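Local coordinates for phosphoacetylglucosamine mutase (Aspergillus lentulus, PDB 5O9X), which catalyses the interconversion of N-acetylglucosamine 6-phosphate and N-acetylglucosamine 1-phosphate, probably through a bisphosphorylated sugar intermediate, at residues Q60-M65 and V81-E86; L167-R172 and Y181-P186; R127-R132 and I157-M162; V46-T51 and S146-A151. The protein carries 1 engineered substitution. All coordinates share one frame; numbering follows the deposited sequence.

Contact 1 (Q60-M65 and V81-E86); sequences QWIGVM and VDPMGE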
loop_
_atom_site.group_PDB
_atom_site.type_symbol
_atom_site.label_atom_id
_atom_site.label_comp_id
_atom_site.label_asym_id
_atom_site.label_seq_id
_atom_site.Cartn_x
_atom_site.Cartn_y
_atom_site.Cartn_z
ATOM N N GLN A 60 15.463 -15.456 10.217
ATOM C CA GLN A 60 14.174 -14.803 10.492
ATOM C C GLN A 60 13.280 -15.064 9.275
ATOM O O GLN A 60 13.772 -15.239 8.182
ATOM C CB GLN A 60 14.321 -13.310 10.776
ATOM C CG GLN A 60 14.617 -12.960 12.249
ATOM C CD GLN A 60 14.812 -11.480 12.462
ATOM O OE1 GLN A 60 15.663 -10.869 11.847
ATOM N NE2 GLN A 60 14.021 -10.890 13.326
ATOM N N TRP A 61 11.991 -15.234 9.525
ATOM C CA TRP A 61 11.022 -15.437 8.467
ATOM C C TRP A 61 11.013 -14.226 7.536
ATOM O O TRP A 61 10.873 -13.055 7.951
ATOM C CB TRP A 61 9.640 -15.702 9.085
ATOM C CG TRP A 61 9.606 -17.025 9.754
ATOM C CD1 TRP A 61 9.872 -17.295 11.063
ATOM C CD2 TRP A 61 9.288 -18.288 9.129
ATOM N NE1 TRP A 61 9.718 -18.668 11.294
ATOM C CE2 TRP A 61 9.371 -19.293 10.137
ATOM C CE3 TRP A 61 8.924 -18.662 7.817
ATOM C CZ2 TRP A 61 9.133 -20.644 9.877
ATOM C CZ3 TRP A 61 8.663 -20.016 7.549
ATOM C CH2 TRP A 61 8.779 -20.996 8.594
ATOM N N ILE A 62 11.193 -14.520 6.262
ATOM C CA ILE A 62 11.002 -13.489 5.192
ATOM C C ILE A 62 9.686 -13.822 4.417
ATOM O O ILE A 62 9.416 -14.994 4.146
ATOM C CB ILE A 62 12.217 -13.560 4.264
ATOM C CG1 ILE A 62 13.508 -13.096 5.022
ATOM C CG2 ILE A 62 12.057 -12.704 2.980
ATOM C CD1 ILE A 62 13.385 -11.698 5.647
ATOM N N GLY A 63 8.925 -12.807 3.980
ATOM C CA GLY A 63 7.628 -13.153 3.299
ATOM C C GLY A 63 7.802 -12.886 1.808
ATOM O O GLY A 63 8.646 -12.003 1.383
ATOM N N VAL A 64 7.032 -13.624 1.002
ATOM C CA VAL A 64 6.903 -13.327 -0.401
ATOM C C VAL A 64 5.400 -13.262 -0.709
ATOM O O VAL A 64 4.711 -14.190 -0.404
ATOM C CB VAL A 64 7.542 -14.449 -1.279
ATOM C CG1 VAL A 64 7.403 -14.075 -2.746
ATOM C CG2 VAL A 64 9.051 -14.563 -0.999
ATOM N N MET A 65 4.922 -12.169 -1.280
ATOM C CA MET A 65 3.502 -12.069 -1.655
ATOM C C MET A 65 3.451 -12.092 -3.179
ATOM O O MET A 65 4.136 -11.263 -3.825
ATOM C CB MET A 65 2.928 -10.726 -1.161
ATOM C CG MET A 65 1.438 -10.532 -1.514
ATOM S SD MET A 65 0.388 -11.694 -0.620
ATOM C CE MET A 65 -1.125 -11.430 -1.527
ATOM N N VAL A 81 8.981 -9.193 1.785
ATOM C CA VAL A 81 8.593 -8.671 3.106
ATOM C C VAL A 81 9.709 -9.018 4.110
ATOM O O VAL A 81 9.991 -10.171 4.330
ATOM C CB VAL A 81 7.233 -9.241 3.630
ATOM C CG1 VAL A 81 6.832 -8.534 4.961
ATOM C CG2 VAL A 81 6.142 -9.027 2.580
ATOM N N ASP A 82 10.274 -7.993 4.743
ATOM C CA ASP A 82 11.375 -8.160 5.729
ATOM C C ASP A 82 10.756 -8.519 7.098
ATOM O O ASP A 82 9.508 -8.416 7.296
ATOM C CB ASP A 82 12.225 -6.888 5.802
ATOM C CG ASP A 82 13.545 -6.974 5.015
ATOM O OD1 ASP A 82 13.984 -8.049 4.638
ATOM O OD2 ASP A 82 14.203 -5.926 4.783
ATOM N N PRO A 83 11.613 -8.861 8.089
ATOM C CA PRO A 83 11.059 -9.554 9.247
ATOM C C PRO A 83 10.008 -8.823 10.062
ATOM O O PRO A 83 9.220 -9.507 10.701
ATOM C CB PRO A 83 12.325 -9.799 10.130
ATOM C CG PRO A 83 13.366 -10.076 9.043
ATOM C CD PRO A 83 13.109 -8.878 8.142
ATOM N N MET A 84 10.014 -7.484 10.077
ATOM C CA MET A 84 9.070 -6.756 10.944
ATOM C C MET A 84 7.865 -6.253 10.139
ATOM O O MET A 84 7.069 -5.441 10.607
ATOM C CB MET A 84 9.791 -5.649 11.786
ATOM C CG MET A 84 10.715 -6.250 12.890
ATOM S SD MET A 84 9.773 -7.335 14.040
ATOM C CE MET A 84 8.837 -6.117 14.979
ATOM N N GLY A 85 7.752 -6.745 8.911
ATOM C CA GLY A 85 6.582 -6.399 8.087
ATOM C C GLY A 85 6.866 -5.288 7.107
ATOM O O GLY A 85 6.010 -4.970 6.304
ATOM N N GLU A 86 8.056 -4.685 7.155
ATOM C CA GLU A 86 8.367 -3.630 6.226
ATOM C C GLU A 86 8.758 -4.197 4.838
ATOM O O GLU A 86 9.092 -5.365 4.698
ATOM C CB GLU A 86 9.403 -2.636 6.802
ATOM C CG GLU A 86 10.866 -3.107 6.829
ATOM C CD GLU A 86 11.255 -3.944 8.075
ATOM O OE1 GLU A 86 10.360 -4.374 8.821
ATOM O OE2 GLU A 86 12.483 -4.184 8.308
#
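Ile62 and Gly63 of the strand meet the chain from Val81 to Pro83 as it leaves its own strand. Traced outward, the Ile62 side chain forks at CB. The CG2 methyl turns to the backbone side, with CG2 3.5 Å from Val81 O; the CG1 branch, held anti to the carbonyl carbon (chi1 -67°), carries CD1 toward the turn. There CD1 stands 3.8 Å from Pro83 CG, the two side chains lying side by side and pointing the same way, and it also borders OD1 of Asp82, a carboxylate bound by Arg53 in a salt bridge. Gln60 covers the same proline at about a right angle: its OE1 lies 3.7 Å from Pro83 CG, a contact of the amide with carbon and not a polar bond.

Next to them along the strand, Gly63 and Val81 form an antiparallel hydrogen-bonded pair. Gly63 N donates to Val81 O at 2.9 Å in a nearly straight bond (172°), and Val81 N returns an equally short one to Gly63 O. The chain then reverses in a type I turn from Asp82 to Gly85.

Strand 61-66 lies between strands 75-81 and 127-132, the latter joined through backbone hydrogen bonds of Ile62 and Val64. Helix 40-56 packs on Ile62 and Val64, whereas Asn175 of helix 164-176 touches Gln60, Trp61 and Pro83.

Contact 2 (L167-R172 and Y181-P186); sequences LHYVVR and YEYGEP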
loop_
_atom_site.group_PDB
_atom_site.type_symbol
_atom_site.label_atom_id
_atom_site.label_comp_id
_atom_site.label_asym_id
_atom_site.label_seq_id
_atom_site.Cartn_x
_atom_site.Cartn_y
_atom_site.Cartn_z
ATOM N N LEU A 167 -0.454 -11.243 4.825
ATOM C CA LEU A 167 0.888 -11.819 4.719
ATOM C C LEU A 167 1.925 -10.991 5.567
ATOM O O LEU A 167 2.705 -11.569 6.327
ATOM C CB LEU A 167 1.278 -12.041 3.198
ATOM C CG LEU A 167 2.660 -12.654 3.319
ATOM C CD1 LEU A 167 2.796 -14.143 3.639
ATOM C CD2 LEU A 167 3.674 -12.083 2.383
ATOM N N HIS A 168 1.972 -9.639 5.418
ATOM C CA HIS A 168 2.866 -8.824 6.285
ATOM C C HIS A 168 2.644 -9.069 7.805
ATOM O O HIS A 168 3.612 -9.140 8.630
ATOM C CB HIS A 168 2.554 -7.349 6.017
ATOM C CG HIS A 168 3.206 -6.808 4.797
ATOM N ND1 HIS A 168 2.787 -7.122 3.525
ATOM C CD2 HIS A 168 4.270 -5.969 4.655
ATOM C CE1 HIS A 168 3.514 -6.438 2.653
ATOM N NE2 HIS A 168 4.447 -5.768 3.312
ATOM N N TYR A 169 1.378 -9.164 8.191
ATOM C CA TYR A 169 0.978 -9.502 9.582
ATOM C C TYR A 169 1.570 -10.847 10.029
ATOM O O TYR A 169 2.146 -10.925 11.121
ATOM C CB TYR A 169 -0.592 -9.489 9.746
ATOM C CG TYR A 169 -1.062 -10.185 10.963
ATOM C CD1 TYR A 169 -1.259 -9.438 12.199
ATOM C CD2 TYR A 169 -1.283 -11.563 10.976
ATOM C CE1 TYR A 169 -1.707 -10.085 13.351
ATOM C CE2 TYR A 169 -1.699 -12.203 12.147
ATOM C CZ TYR A 169 -1.895 -11.471 13.322
ATOM O OH TYR A 169 -2.315 -12.133 14.501
ATOM N N VAL A 170 1.468 -11.882 9.183
ATOM C CA VAL A 170 1.975 -13.243 9.485
ATOM C C VAL A 170 3.506 -13.216 9.693
ATOM O O VAL A 170 4.001 -13.837 10.636
ATOM C CB VAL A 170 1.622 -14.281 8.389
ATOM C CG1 VAL A 170 2.342 -15.619 8.607
ATOM C CG2 VAL A 170 0.123 -14.538 8.397
ATOM N N VAL A 171 4.227 -12.548 8.795
ATOM C CA VAL A 171 5.695 -12.381 8.896
ATOM C C VAL A 171 6.091 -11.762 10.277
ATOM O O VAL A 171 6.892 -12.365 10.992
ATOM C CB VAL A 171 6.279 -11.520 7.751
ATOM C CG1 VAL A 171 7.811 -11.327 8.005
ATOM C CG2 VAL A 171 6.039 -12.264 6.381
ATOM N N ARG A 172 5.545 -10.587 10.593
ATOM C CA ARG A 172 5.751 -9.921 11.900
ATOM C C ARG A 172 5.396 -10.869 13.068
ATOM O O ARG A 172 6.231 -11.080 13.980
ATOM C CB ARG A 172 5.043 -8.594 11.988
ATOM C CG ARG A 172 5.452 -7.836 13.216
ATOM C CD ARG A 172 4.807 -6.496 13.201
ATOM N NE ARG A 172 5.242 -5.636 14.302
ATOM C CZ ARG A 172 5.053 -4.313 14.299
ATOM N NH1 ARG A 172 4.442 -3.733 13.273
ATOM N NH2 ARG A 172 5.476 -3.555 15.301
ATOM N N TYR A 181 7.677 -8.336 22.253
ATOM C CA TYR A 181 7.221 -7.617 21.039
ATOM C C TYR A 181 6.041 -8.295 20.308
ATOM O O TYR A 181 5.471 -7.709 19.369
ATOM C CB TYR A 181 8.384 -7.456 20.044
ATOM C CG TYR A 181 9.458 -6.497 20.483
ATOM C CD1 TYR A 181 9.291 -5.110 20.319
ATOM C CD2 TYR A 181 10.656 -6.970 21.042
ATOM C CE1 TYR A 181 10.279 -4.217 20.720
ATOM C CE2 TYR A 181 11.653 -6.082 21.443
ATOM C CZ TYR A 181 11.455 -4.710 21.279
ATOM O OH TYR A 181 12.428 -3.823 21.666
ATOM N N GLU A 182 5.743 -9.530 20.725
ATOM C CA GLU A 182 4.658 -10.377 20.234
ATOM C C GLU A 182 3.471 -9.670 19.588
ATOM O O GLU A 182 2.684 -9.005 20.260
ATOM C CB GLU A 182 4.151 -11.286 21.343
ATOM C CG GLU A 182 3.414 -12.451 20.763
ATOM C CD GLU A 182 3.044 -13.513 21.770
ATOM O OE1 GLU A 182 3.876 -14.388 22.046
ATOM O OE2 GLU A 182 1.886 -13.502 22.221
ATOM N N TYR A 183 3.330 -9.843 18.276
ATOM C CA TYR A 183 2.340 -9.066 17.524
ATOM C C TYR A 183 0.960 -9.763 17.436
ATOM O O TYR A 183 -0.049 -9.113 17.157
ATOM C CB TYR A 183 2.908 -8.817 16.129
ATOM C CG TYR A 183 2.247 -7.712 15.360
ATOM C CD1 TYR A 183 2.253 -6.396 15.843
ATOM C CD2 TYR A 183 1.625 -7.966 14.112
ATOM C CE1 TYR A 183 1.616 -5.361 15.157
ATOM C CE2 TYR A 183 1.029 -6.925 13.404
ATOM C CZ TYR A 183 1.019 -5.633 13.921
ATOM O OH TYR A 183 0.409 -4.594 13.225
ATOM N N GLY A 184 0.939 -11.087 17.604
ATOM C CA GLY A 184 -0.290 -11.873 17.472
ATOM C C GLY A 184 0.038 -13.313 17.150
ATOM O O GLY A 184 1.245 -13.656 16.973
ATOM N N GLU A 185 -1.012 -14.138 17.036
ATOM C CA GLU A 185 -0.903 -15.492 16.500
ATOM C C GLU A 185 -0.727 -15.421 14.970
ATOM O O GLU A 185 -1.480 -14.701 14.312
ATOM C CB GLU A 185 -2.196 -16.300 16.780
ATOM C CG GLU A 185 -2.513 -16.718 18.232
ATOM C CD GLU A 185 -1.317 -17.303 18.997
ATOM O OE1 GLU A 185 -0.737 -18.318 18.525
ATOM O OE2 GLU A 185 -0.961 -16.701 20.058
ATOM N N PRO A 186 0.209 -16.207 14.395
ATOM C CA PRO A 186 0.616 -16.048 12.964
ATOM C C PRO A 186 -0.266 -16.812 12.005
ATOM O O PRO A 186 0.202 -17.584 11.176
ATOM C CB PRO A 186 2.032 -16.596 12.968
ATOM C CG PRO A 186 1.996 -17.692 14.032
ATOM C CD PRO A 186 0.977 -17.289 15.063
HETATM O O HOH W 1 5.923 -6.409 16.987
#
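Arg172 and Tyr183 stack flat on each other. The guanidinium plane is within 4° of the ring plane, with centres 4.2 Å apart. The group lies off-centre, so the cation-pi interaction is shifted toward the CD1-CE1 side of the ring, where Arg172 NE is 3.4 Å from Tyr183 CD1. Over the ring's centre sits a methylene instead: Arg172 CD is 3.5 Å from the centroid of the Tyr183 ring, a CH-pi contact 9° off the normal. An arginine chain extended from CG to NE lays both groups across one face of the tyrosine.

Among the apolar contacts, the rings of Tyr169 and Tyr183 meet at an oblique 48°, with Tyr169 CD1 3.6 Å from Tyr183 CE2. Next along the helix, Val170 CG1 makes a loose apolar contact with Pro186 CB at 4.5 Å.

The polar contacts tie the loop at two places. Tyr169 OH donates to Glu185 O at 2.7 Å, arriving tilted from the carbonyl plane, and so ties the far end of the tyrosine to the loop backbone. A water accepts from Arg172 NE and donates to Tyr181 O at 2.8 Å, giving the guanidinium an indirect hold on the loop.

From helix 188-202, Lys194 makes a cation-pi contact with Tyr183, and Tyr191 meets Tyr169 edge-to-face. The arrangement folds a connecting loop back along the helix it has just left, consistent with the passage from the first to the second alpha/beta domain in the multidomain phosphohexomutase fold.

Contact 3 (R127-R132 and I157-M162); sequences RVVFAR and IDMKFM. Unlike the reference sequence in segment 157-162: Phe161 (reference Tyr).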
loop_
_atom_site.group_PDB
_atom_site.type_symbol
_atom_site.label_atom_id
_atom_site.label_comp_id
_atom_site.label_asym_id
_atom_site.label_seq_id
_atom_site.Cartn_x
_atom_site.Cartn_y
_atom_site.Cartn_z
ATOM N N ARG A 127 14.138 -19.311 6.359
ATOM C CA ARG A 127 12.722 -19.547 6.621
ATOM C C ARG A 127 11.885 -18.512 5.795
ATOM O O ARG A 127 12.092 -17.314 5.929
ATOM C CB ARG A 127 12.449 -19.443 8.142
ATOM C CG ARG A 127 13.115 -20.574 8.962
ATOM C CD ARG A 127 12.717 -20.456 10.423
ATOM N NE ARG A 127 13.437 -21.416 11.266
ATOM C CZ ARG A 127 14.579 -21.148 11.921
ATOM N NH1 ARG A 127 15.149 -19.940 11.878
ATOM N NH2 ARG A 127 15.131 -22.102 12.659
ATOM N N VAL A 128 11.050 -19.012 4.886
ATOM C CA VAL A 128 10.270 -18.159 3.966
ATOM C C VAL A 128 8.778 -18.539 4.077
ATOM O O VAL A 128 8.433 -19.683 4.096
ATOM C CB VAL A 128 10.854 -18.225 2.539
ATOM C CG1 VAL A 128 10.017 -17.442 1.490
ATOM C CG2 VAL A 128 12.304 -17.734 2.553
ATOM N N VAL A 129 7.901 -17.548 4.184
ATOM C CA VAL A 129 6.421 -17.805 4.208
ATOM C C VAL A 129 5.830 -17.000 3.001
ATOM O O VAL A 129 6.255 -15.861 2.732
ATOM C CB VAL A 129 5.823 -17.434 5.626
ATOM C CG1 VAL A 129 6.161 -15.999 6.043
ATOM C CG2 VAL A 129 4.281 -17.578 5.665
ATOM N N PHE A 130 4.859 -17.560 2.281
ATOM C CA PHE A 130 4.339 -16.888 1.108
ATOM C C PHE A 130 2.828 -17.073 0.993
ATOM O O PHE A 130 2.276 -17.926 1.672
ATOM C CB PHE A 130 5.117 -17.339 -0.129
ATOM C CG PHE A 130 5.080 -18.815 -0.406
ATOM C CD1 PHE A 130 3.917 -19.422 -0.980
ATOM C CD2 PHE A 130 6.206 -19.627 -0.153
ATOM C CE1 PHE A 130 3.873 -20.796 -1.261
ATOM C CE2 PHE A 130 6.156 -21.032 -0.461
ATOM C CZ PHE A 130 4.996 -21.593 -1.022
ATOM N N ALA A 131 2.182 -16.214 0.182
ATOM C CA ALA A 131 0.745 -16.237 -0.054
ATOM C C ALA A 131 0.560 -15.570 -1.405
ATOM O O ALA A 131 1.554 -15.103 -2.022
ATOM C CB ALA A 131 0.043 -15.437 1.030
ATOM N N ARG A 132 -0.690 -15.559 -1.900
ATOM C CA ARG A 132 -0.936 -14.990 -3.170
ATOM C C ARG A 132 -2.361 -14.452 -3.157
ATOM O O ARG A 132 -3.170 -14.859 -2.294
ATOM C CB ARG A 132 -0.865 -16.105 -4.271
ATOM C CG ARG A 132 -1.844 -17.298 -4.079
ATOM C CD ARG A 132 -1.254 -18.607 -4.748
ATOM N NE ARG A 132 -2.237 -19.746 -4.932
ATOM C CZ ARG A 132 -2.279 -20.992 -4.476
ATOM N NH1 ARG A 132 -1.431 -21.550 -3.521
ATOM N NH2 ARG A 132 -3.297 -21.721 -4.962
ATOM N N ILE A 157 6.476 -22.141 4.208
ATOM C CA ILE A 157 5.048 -22.372 4.511
ATOM C C ILE A 157 4.253 -21.644 3.435
ATOM O O ILE A 157 4.553 -20.481 3.157
ATOM C CB ILE A 157 4.658 -21.821 5.879
ATOM C CG1 ILE A 157 5.380 -22.630 7.002
ATOM C CG2 ILE A 157 3.144 -21.826 6.072
ATOM C CD1 ILE A 157 5.314 -21.910 8.319
ATOM N N ASP A 158 3.311 -22.368 2.832
ATOM C CA ASP A 158 2.365 -21.815 1.838
ATOM C C ASP A 158 1.130 -21.403 2.619
ATOM O O ASP A 158 0.394 -22.264 3.076
ATOM C CB ASP A 158 2.045 -22.914 0.803
ATOM C CG ASP A 158 1.031 -22.444 -0.268
ATOM O OD1 ASP A 158 0.481 -21.348 -0.137
ATOM O OD2 ASP A 158 0.763 -23.200 -1.187
ATOM N N MET A 159 0.874 -20.090 2.753
ATOM C CA MET A 159 -0.393 -19.639 3.377
ATOM C C MET A 159 -1.575 -19.538 2.448
ATOM O O MET A 159 -2.594 -18.934 2.853
ATOM C CB MET A 159 -0.265 -18.314 4.092
ATOM C CG MET A 159 0.872 -18.210 5.103
ATOM S SD MET A 159 0.538 -19.310 6.466
ATOM C CE MET A 159 -0.724 -18.401 7.401
ATOM N N LYS A 160 -1.445 -20.026 1.210
ATOM C CA LYS A 160 -2.594 -20.070 0.233
ATOM C C LYS A 160 -3.038 -18.627 -0.140
ATOM O O LYS A 160 -2.148 -17.804 -0.423
ATOM C CB LYS A 160 -3.776 -20.963 0.701
ATOM C CG LYS A 160 -3.336 -22.433 1.103
ATOM C CD LYS A 160 -2.707 -23.026 -0.136
ATOM C CE LYS A 160 -2.380 -24.503 -0.085
ATOM N NZ LYS A 160 -1.650 -24.675 -1.389
ATOM N N PHE A 161 -4.358 -18.345 -0.117
ATOM C CA PHE A 161 -4.868 -17.046 -0.493
ATOM C C PHE A 161 -4.944 -16.131 0.737
ATOM O O PHE A 161 -5.650 -16.457 1.748
ATOM C CB PHE A 161 -6.298 -17.198 -1.086
ATOM C CG PHE A 161 -6.305 -17.961 -2.386
ATOM C CD1 PHE A 161 -6.026 -17.318 -3.600
ATOM C CD2 PHE A 161 -6.530 -19.335 -2.385
ATOM C CE1 PHE A 161 -6.021 -18.048 -4.838
ATOM C CE2 PHE A 161 -6.502 -20.068 -3.602
ATOM C CZ PHE A 161 -6.304 -19.425 -4.826
ATOM N N MET A 162 -4.319 -14.966 0.631
ATOM C CA MET A 162 -4.406 -13.959 1.688
ATOM C C MET A 162 -4.296 -12.589 1.041
ATOM O O MET A 162 -3.805 -12.445 -0.092
ATOM C CB MET A 162 -3.226 -14.134 2.700
ATOM C CG MET A 162 -3.281 -15.461 3.504
ATOM S SD MET A 162 -2.540 -15.360 5.162
ATOM C CE MET A 162 -1.012 -14.795 4.698
HETATM O O HOH W 2 -0.098 -19.244 -1.928
HETATM O O HOH W 3 -3.275 -24.460 -3.672
#
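This is a parallel strand pairing, the two beta arms of a beta-alpha-beta crossover through helix 138-151, and it forms one edge of the domain I sheet. The axes of the two short strand segments approach to 4.8 Å and run 14° apart. Val129 pairs with Ile157 and Phe130 with Asp158, but Arg132 pairs with Phe161: the register slips by one, a beta bulge around Met159 and Lys160.

Phe130 O receives Met159 N at 2.8 Å before the bulge, and Arg132 O receives Met162 N at 3.1 Å beyond it. On the face toward helix 138-151, with Phe130 CG between the backbone N and the carbonyl carbon (chi1 59°), the ring lies over Asp158, whose CA is 4.0 Å from the ring centroid.

Charged groups gather at the bulge. Asp158 OD1 accepts from Lys160 N at 2.7 Å, an Asx turn, while OD2 binds Lys160 NZ at 2.8 Å. Arg132 NH1 adds only a long salt bridge to Asp158 OD2, 3.6 Å; its guanidinium, tilted 56° from the Phe161 ring, makes an off-centre cation-pi contact. Two waters link the arginine to this network.

Strand 61-66 flanks 127-132 on its other side; helix 138-151 covers Phe130, while helix 164-176 packs against Val129 and Met162.

Contact 4 (V46-T51 and S146-A151); sequences VGLLAT and SAALTA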
loop_
_atom_site.group_PDB
_atom_site.type_symbol
_atom_site.label_atom_id
_atom_site.label_comp_id
_atom_site.label_asym_id
_atom_site.label_seq_id
_atom_site.Cartn_x
_atom_site.Cartn_y
_atom_site.Cartn_z
ATOM N N VAL A 46 13.545 -14.643 -7.211
ATOM C CA VAL A 46 13.075 -14.152 -5.912
ATOM C C VAL A 46 13.148 -15.217 -4.781
ATOM O O VAL A 46 13.434 -14.863 -3.629
ATOM C CB VAL A 46 11.648 -13.519 -6.036
ATOM C CG1 VAL A 46 11.105 -13.172 -4.659
ATOM C CG2 VAL A 46 11.725 -12.226 -6.864
ATOM N N GLY A 47 12.899 -16.492 -5.123
ATOM C CA GLY A 47 13.002 -17.576 -4.116
ATOM C C GLY A 47 14.476 -17.651 -3.621
ATOM O O GLY A 47 14.759 -17.757 -2.437
ATOM N N LEU A 48 15.394 -17.588 -4.560
ATOM C CA LEU A 48 16.842 -17.481 -4.220
ATOM C C LEU A 48 17.183 -16.304 -3.308
ATOM O O LEU A 48 17.829 -16.501 -2.256
ATOM C CB LEU A 48 17.611 -17.444 -5.535
ATOM C CG LEU A 48 17.971 -18.789 -6.183
ATOM C CD1 LEU A 48 17.014 -19.952 -6.036
ATOM C CD2 LEU A 48 18.373 -18.581 -7.628
ATOM N N LEU A 49 16.714 -15.104 -3.660
ATOM C CA LEU A 49 16.915 -13.910 -2.842
ATOM C C LEU A 49 16.309 -14.008 -1.429
ATOM O O LEU A 49 16.973 -13.638 -0.462
ATOM C CB LEU A 49 16.384 -12.682 -3.551
ATOM C CG LEU A 49 16.889 -11.442 -2.791
ATOM C CD1 LEU A 49 18.372 -11.175 -3.022
ATOM C CD2 LEU A 49 16.097 -10.246 -3.173
ATOM N N ALA A 50 15.063 -14.504 -1.331
ATOM C CA ALA A 50 14.402 -14.677 -0.049
ATOM C C ALA A 50 15.249 -15.589 0.850
ATOM O O ALA A 50 15.315 -15.348 2.048
ATOM C CB ALA A 50 12.962 -15.273 -0.206
ATOM N N THR A 51 15.817 -16.634 0.284
ATOM C CA THR A 51 16.676 -17.582 1.073
ATOM C C THR A 51 17.910 -16.796 1.644
ATOM O O THR A 51 18.186 -16.833 2.845
ATOM C CB THR A 51 17.194 -18.760 0.217
ATOM O OG1 THR A 51 16.113 -19.573 -0.242
ATOM C CG2 THR A 51 18.138 -19.687 1.056
ATOM N N SER A 146 8.255 -22.434 -4.800
ATOM C CA SER A 146 8.475 -23.690 -4.053
ATOM C C SER A 146 9.696 -24.455 -4.567
ATOM O O SER A 146 10.459 -24.961 -3.759
ATOM C CB SER A 146 7.227 -24.570 -4.206
ATOM O OG SER A 146 6.138 -23.919 -3.538
ATOM N N ALA A 147 9.808 -24.584 -5.884
ATOM C CA ALA A 147 10.982 -25.161 -6.551
ATOM C C ALA A 147 12.301 -24.479 -6.179
ATOM O O ALA A 147 13.246 -25.212 -5.843
ATOM C CB ALA A 147 10.787 -25.312 -8.083
ATOM N N ALA A 148 12.367 -23.127 -6.193
ATOM C CA ALA A 148 13.532 -22.378 -5.684
ATOM C C ALA A 148 13.849 -22.667 -4.225
ATOM O O ALA A 148 14.973 -22.988 -3.918
ATOM C CB ALA A 148 13.400 -20.837 -5.896
ATOM N N LEU A 149 12.853 -22.576 -3.339
ATOM C CA LEU A 149 13.045 -22.768 -1.923
ATOM C C LEU A 149 13.442 -24.212 -1.555
ATOM O O LEU A 149 14.216 -24.435 -0.611
ATOM C CB LEU A 149 11.794 -22.330 -1.101
ATOM C CG LEU A 149 11.519 -20.787 -1.247
ATOM C CD1 LEU A 149 10.103 -20.486 -0.810
ATOM C CD2 LEU A 149 12.551 -19.943 -0.476
ATOM N N THR A 150 12.945 -25.157 -2.325
ATOM C CA THR A 150 13.289 -26.546 -2.077
ATOM C C THR A 150 14.757 -26.731 -2.493
ATOM O O THR A 150 15.525 -27.381 -1.779
ATOM C CB THR A 150 12.401 -27.508 -2.857
ATOM O OG1 THR A 150 12.483 -27.167 -4.237
ATOM C CG2 THR A 150 11.009 -27.383 -2.460
ATOM N N ALA A 151 15.143 -26.108 -3.607
ATOM C CA ALA A 151 16.518 -26.203 -4.103
ATOM C C ALA A 151 17.509 -25.628 -3.090
ATOM O O ALA A 151 18.534 -26.234 -2.809
ATOM C CB ALA A 151 16.658 -25.565 -5.477
#
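Along segment 46-51 of helix 40-56, Gly47 is the first to touch, and it makes the closest backbone approach: its CA is 5.1 Å from Ala148 CA. With no side chain on one partner and a single methyl on the other, the surfaces meet almost directly, Gly47 CA lying 3.7 Å from Ala148 CB. Consistent with this small-residue crossing, the axes of the two helical segments come within 8.2 Å of each other at a signed angle of -42°. The carbonyl of Gly47 faces the leucine next along, its O 3.7 Å from Leu149 CD2.

Leu48 starts out pointing away from the second helix, but its end swings back, and CD1 rests on Ala148 CB at 3.7 Å. The alanine methyl thus meets Gly47 CA and this leucine branch from two directions roughly at right angles. One turn on from Gly47, Thr51 slides past Leu149 in the opposite direction. Its OG1, anti to the carbonyl carbon (chi1 -64°), lies 3.6 Å from Leu149 CD2. That CD2 methyl therefore lies against two oxygens, Gly47 O and Thr51 OG1. The hydroxyl itself is hydrogen-bonded to Thr152 OG1, just past the second helix. Across the two helical segments there is no hydrogen bond, and all five touching residues are buried.

Both helices lie against the same side of the domain I sheet: Ala50 and Leu149 both rest on Val128 of strand 127-132, and Leu149 reaches on to Phe130 there and to Phe156 of strand 155-161.

Contacts 1 and 3 build the same sheet, strands 61-66 and 127-132 being neighbours in it, but contact 1 is a buried antiparallel end whereas contact 3 is a parallel edge pair that turns charged and partly open at its bulge. Contact 4 is wholly buried, mostly apolar and without hydrogen bonds across it; its two helices cover the sheet side bearing Val64, Val128 and Phe130. Contact 2, like contact 3, is partly exposed, combining aromatic, cationic and water-mediated links, and its helix packs on Val129 and Val81. Contacts 2 and 4 never touch, their nearest atoms about 10 Å apart, while each of them touches both contact 1 and contact 3.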